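Local coordinates for protein beta-Ala-His dipeptidase (PDB 3DLJ) that hydrolyses carnosine, anserine and other Xaa-His dipeptides as a secreted, zinc-dependent peptidase of the M20 family, at residues 199-211 with 443-455. Numbering follows the deposited sequence.
Sequences VDYIVISDNLWIS and VVLIPLGAVDDGE. With ZN (zinc ion), chain D.
The hydroxyl of Ser-205 is gripped twice: OG donates to Ile-446 O at 2.6 Å, in line with that carbonyl, and accepts a bond from a water that also takes the N-H of Leu-448 and donates to Asn-207 O. With OG anti to the backbone N (chi1 -171°), the hydroxyl reaches over to segment 443-455 just where regular pairing stops. Before it, strands 201-204 and 444-445 run parallel, Ile-204 N meeting Val-444 O at 3.1 Å and Ile-204 O receiving Ile-446 N. Val-203 lies alongside Val-444 on one face of the sheet, Ile-204 alongside Leu-445 on the other. Beyond the strands, Trp-209 N bonds Gly-449 O at 2.8 Å, and the same oxygen sits over one face of the indole. At the ring's edge Trp-209 NE1 reaches Pro-447 O at 2.9 Å, from above the carbonyl plane, while Pro-447 CG abuts Trp-209 CD1 at 3.6 Å. A leucine in place of Trp-209 would probably leave Pro-447 O without this donor and open a gap beside the proline ring. Strand 444-445 is the last of the catalytic domain's six-stranded sheet, with 201-204 between it and 104-110, and the loops at their C-terminal ends lead into the metal centre. Asp-206, next to the doubly held serine, binds zinc through OD2 with His-110 and Asp-143, consistent with the Ser-205 bonds helping to set the backbone from which this ligand projects.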
loop_
_atom_site.group_PDB
_atom_site.type_symbol
_atom_site.label_atom_id
_atom_site.label_comp_id
_atom_site.label_asym_id
_atom_site.label_seq_id
_atom_site.Cartn_x
_atom_site.Cartn_y
_atom_site.Cartn_z
ATOM N N VAL A 199 -15.755 17.079 8.060
ATOM C CA VAL A 199 -15.416 16.252 6.902
ATOM C C VAL A 199 -16.444 15.107 6.846
ATOM O O VAL A 199 -16.602 14.356 7.809
ATOM C CB VAL A 199 -13.949 15.695 7.000
ATOM C CG1 VAL A 199 -13.682 14.628 5.949
ATOM C CG2 VAL A 199 -12.940 16.823 6.890
ATOM N N ASP A 200 -17.154 14.982 5.732
ATOM C CA ASP A 200 -18.215 13.991 5.657
ATOM C C ASP A 200 -17.697 12.591 5.386
ATOM O O ASP A 200 -17.949 11.676 6.163
ATOM C CB ASP A 200 -19.298 14.419 4.653
ATOM C CG ASP A 200 -20.064 15.647 5.118
ATOM O OD1 ASP A 200 -20.242 16.589 4.322
ATOM O OD2 ASP A 200 -20.477 15.675 6.297
ATOM N N TYR A 201 -16.959 12.434 4.294
ATOM C CA TYR A 201 -16.348 11.156 3.925
ATOM C C TYR A 201 -14.843 11.309 3.628
ATOM O O TYR A 201 -14.386 12.405 3.290
ATOM C CB TYR A 201 -17.086 10.550 2.726
ATOM N N ILE A 202 -14.078 10.219 3.787
ATOM C CA ILE A 202 -12.638 10.189 3.451
ATOM C C ILE A 202 -12.367 9.171 2.344
ATOM O O ILE A 202 -12.887 8.068 2.386
ATOM C CB ILE A 202 -11.745 9.880 4.695
ATOM C CG1 ILE A 202 -11.899 10.985 5.759
ATOM C CG2 ILE A 202 -10.269 9.663 4.302
ATOM C CD1 ILE A 202 -11.412 10.599 7.158
ATOM N N VAL A 203 -11.558 9.565 1.359
ATOM C CA VAL A 203 -11.205 8.717 0.219
ATOM C C VAL A 203 -9.710 8.380 0.227
ATOM O O VAL A 203 -8.865 9.223 0.539
ATOM C CB VAL A 203 -11.562 9.402 -1.144
ATOM C CG1 VAL A 203 -11.095 8.544 -2.343
ATOM C CG2 VAL A 203 -13.036 9.678 -1.240
ATOM N N ILE A 204 -9.406 7.127 -0.096
ATOM C CA ILE A 204 -8.039 6.658 -0.314
ATOM C C ILE A 204 -8.052 5.938 -1.655
ATOM O O ILE A 204 -8.959 5.152 -1.935
ATOM C CB ILE A 204 -7.547 5.684 0.810
ATOM C CG1 ILE A 204 -7.597 6.353 2.199
ATOM C CG2 ILE A 204 -6.117 5.099 0.488
ATOM C CD1 ILE A 204 -7.273 5.392 3.380
ATOM N N SER A 205 -7.055 6.215 -2.482
ATOM C CA SER A 205 -6.902 5.532 -3.745
ATOM C C SER A 205 -5.479 4.983 -3.834
ATOM O O SER A 205 -4.591 5.594 -4.441
ATOM C CB SER A 205 -7.194 6.501 -4.903
ATOM O OG SER A 205 -7.269 5.831 -6.156
ATOM N N ASP A 206 -5.245 3.826 -3.231
ATOM C CA ASP A 206 -3.897 3.282 -3.203
ATOM C C ASP A 206 -3.941 1.774 -3.185
ATOM O O ASP A 206 -3.390 1.118 -2.298
ATOM C CB ASP A 206 -3.140 3.825 -1.991
ATOM C CG ASP A 206 -1.617 3.619 -2.096
ATOM O OD1 ASP A 206 -1.130 3.160 -3.168
ATOM O OD2 ASP A 206 -0.917 3.901 -1.081
ATOM N N ASN A 207 -4.619 1.221 -4.178
ATOM C CA ASN A 207 -4.843 -0.218 -4.260
ATOM C C ASN A 207 -5.273 -0.606 -5.655
ATOM O O ASN A 207 -5.512 0.269 -6.499
ATOM C CB ASN A 207 -5.819 -0.711 -3.181
ATOM C CG ASN A 207 -7.105 0.085 -3.125
ATOM O OD1 ASN A 207 -7.125 1.308 -2.883
ATOM N ND2 ASN A 207 -8.202 -0.620 -3.298
ATOM N N LEU A 208 -5.319 -1.909 -5.913
ATOM C CA LEU A 208 -5.450 -2.425 -7.257
ATOM C C LEU A 208 -6.762 -3.184 -7.502
ATOM O O LEU A 208 -7.363 -3.735 -6.573
ATOM C CB LEU A 208 -4.270 -3.355 -7.551
ATOM C CG LEU A 208 -2.853 -2.881 -7.209
ATOM C CD1 LEU A 208 -1.867 -3.919 -7.671
ATOM C CD2 LEU A 208 -2.535 -1.510 -7.797
ATOM N N TRP A 209 -7.185 -3.210 -8.766
ATOM C CA TRP A 209 -8.259 -4.101 -9.207
ATOM C C TRP A 209 -7.717 -5.524 -9.199
ATOM O O TRP A 209 -6.533 -5.728 -8.979
ATOM C CB TRP A 209 -8.766 -3.752 -10.608
ATOM C CG TRP A 209 -9.215 -2.326 -10.824
ATOM C CD1 TRP A 209 -9.622 -1.424 -9.881
ATOM C CD2 TRP A 209 -9.293 -1.650 -12.079
ATOM N NE1 TRP A 209 -9.940 -0.222 -10.474
ATOM C CE2 TRP A 209 -9.743 -0.334 -11.823
ATOM C CE3 TRP A 209 -9.009 -2.025 -13.402
ATOM C CZ2 TRP A 209 -9.932 0.608 -12.838
ATOM C CZ3 TRP A 209 -9.201 -1.081 -14.422
ATOM C CH2 TRP A 209 -9.658 0.223 -14.129
ATOM N N ILE A 210 -8.584 -6.505 -9.417
ATOM C CA ILE A 210 -8.145 -7.904 -9.454
ATOM C C ILE A 210 -8.262 -8.467 -10.882
ATOM O O ILE A 210 -7.574 -9.405 -11.251
ATOM C CB ILE A 210 -8.868 -8.780 -8.358
ATOM C CG1 ILE A 210 -8.133 -10.118 -8.124
ATOM C CG2 ILE A 210 -10.376 -8.964 -8.671
ATOM C CD1 ILE A 210 -6.967 -10.054 -7.088
ATOM N N SER A 211 -9.117 -7.859 -11.693
ATOM C CA SER A 211 -9.332 -8.330 -13.076
ATOM C C SER A 211 -9.317 -7.148 -14.028
ATOM O O SER A 211 -9.385 -6.003 -13.569
ATOM C CB SER A 211 -10.657 -9.103 -13.187
ATOM N N VAL A 443 -14.225 5.657 5.556
ATOM C CA VAL A 443 -13.179 5.604 4.514
ATOM C C VAL A 443 -13.649 4.742 3.325
ATOM O O VAL A 443 -14.124 3.612 3.517
ATOM C CB VAL A 443 -11.795 5.128 5.084
ATOM C CG1 VAL A 443 -10.916 4.522 4.008
ATOM C CG2 VAL A 443 -11.038 6.281 5.712
ATOM N N VAL A 444 -13.551 5.295 2.116
ATOM C CA VAL A 444 -13.847 4.530 0.899
ATOM C C VAL A 444 -12.573 4.296 0.078
ATOM O O VAL A 444 -11.842 5.238 -0.250
ATOM C CB VAL A 444 -14.963 5.209 0.031
ATOM C CG1 VAL A 444 -14.621 6.662 -0.255
ATOM C CG2 VAL A 444 -15.196 4.449 -1.276
ATOM N N LEU A 445 -12.303 3.041 -0.246
ATOM C CA LEU A 445 -11.136 2.729 -1.064
ATOM C C LEU A 445 -11.493 2.592 -2.537
ATOM O O LEU A 445 -12.170 1.652 -2.942
ATOM C CB LEU A 445 -10.397 1.479 -0.562
ATOM C CG LEU A 445 -10.039 1.393 0.919
ATOM C CD1 LEU A 445 -9.452 0.032 1.173
ATOM C CD2 LEU A 445 -9.069 2.472 1.337
ATOM N N ILE A 446 -11.019 3.545 -3.336
ATOM C CA ILE A 446 -11.243 3.529 -4.781
ATOM C C ILE A 446 -9.936 3.196 -5.513
ATOM O O ILE A 446 -9.111 4.067 -5.738
ATOM C CB ILE A 446 -11.841 4.872 -5.288
ATOM C CG1 ILE A 446 -13.013 5.309 -4.377
ATOM C CG2 ILE A 446 -12.291 4.733 -6.733
ATOM C CD1 ILE A 446 -13.649 6.656 -4.726
ATOM N N PRO A 447 -9.760 1.925 -5.891
ATOM C CA PRO A 447 -8.551 1.502 -6.573
ATOM C C PRO A 447 -8.498 2.084 -7.989
ATOM O O PRO A 447 -9.505 2.064 -8.679
ATOM C CB PRO A 447 -8.673 -0.030 -6.594
ATOM C CG PRO A 447 -10.156 -0.324 -6.463
ATOM C CD PRO A 447 -10.741 0.829 -5.705
ATOM N N LEU A 448 -7.339 2.632 -8.389
ATOM C CA LEU A 448 -7.104 3.036 -9.788
ATOM C C LEU A 448 -6.147 2.088 -10.510
ATOM O O LEU A 448 -6.136 2.025 -11.748
ATOM C CB LEU A 448 -6.573 4.478 -9.904
ATOM C CG LEU A 448 -7.464 5.696 -9.643
ATOM C CD1 LEU A 448 -6.926 6.924 -10.396
ATOM C CD2 LEU A 448 -8.864 5.409 -10.045
ATOM N N GLY A 449 -5.365 1.340 -9.740
ATOM C CA GLY A 449 -4.368 0.452 -10.309
ATOM C C GLY A 449 -4.882 -0.837 -10.914
ATOM O O GLY A 449 -5.914 -1.362 -10.505
ATOM N N ALA A 450 -4.166 -1.346 -11.914
ATOM C CA ALA A 450 -4.452 -2.679 -12.429
ATOM C C ALA A 450 -3.732 -3.705 -11.581
ATOM O O ALA A 450 -2.740 -3.401 -10.916
ATOM C CB ALA A 450 -4.074 -2.831 -13.912
ATOM N N VAL A 451 -4.231 -4.930 -11.650
ATOM C CA VAL A 451 -3.732 -6.077 -10.885
ATOM C C VAL A 451 -2.240 -6.301 -11.109
ATOM O O VAL A 451 -1.525 -6.750 -10.203
ATOM C CB VAL A 451 -4.581 -7.359 -11.260
ATOM C CG1 VAL A 451 -4.323 -7.817 -12.705
ATOM C CG2 VAL A 451 -4.366 -8.486 -10.260
ATOM N N ASP A 452 -1.757 -5.950 -12.306
ATOM C CA ASP A 452 -0.366 -6.201 -12.665
ATOM C C ASP A 452 0.565 -4.964 -12.629
ATOM O O ASP A 452 1.622 -4.943 -13.265
ATOM C CB ASP A 452 -0.303 -6.899 -14.017
ATOM C CG ASP A 452 -0.793 -6.015 -15.174
ATOM O OD1 ASP A 452 -1.453 -4.986 -14.940
ATOM O OD2 ASP A 452 -0.501 -6.366 -16.332
ATOM N N ASP A 453 0.181 -3.955 -11.852
ATOM C CA ASP A 453 0.931 -2.693 -11.781
ATOM C C ASP A 453 2.302 -2.841 -11.153
ATOM O O ASP A 453 3.180 -2.052 -11.437
ATOM C CB ASP A 453 0.119 -1.615 -11.066
ATOM C CG ASP A 453 -0.892 -0.904 -11.997
ATOM O OD1 ASP A 453 -1.033 -1.270 -13.166
ATOM O OD2 ASP A 453 -1.563 0.041 -11.563
ATOM N N GLY A 454 2.490 -3.858 -10.305
ATOM C CA GLY A 454 3.797 -4.165 -9.724
ATOM C C GLY A 454 4.292 -3.167 -8.698
ATOM O O GLY A 454 5.479 -2.849 -8.658
ATOM N N GLU A 455 3.402 -2.678 -7.842
ATOM C CA GLU A 455 3.827 -1.805 -6.739
ATOM C C GLU A 455 4.852 -2.498 -5.803
ATOM O O GLU A 455 4.739 -3.711 -5.525
ATOM C CB GLU A 455 2.612 -1.241 -5.974
ATOM C CG GLU A 455 1.884 -2.176 -4.983
ATOM C CD GLU A 455 1.216 -3.402 -5.625
ATOM O OE1 GLU A 455 1.182 -3.526 -6.878
ATOM O OE2 GLU A 455 0.708 -4.253 -4.868
HETATM ZN ZN ZN D . 0.906 3.661 -1.238
HETATM O O HOH W 1 -5.332 3.417 -6.594
#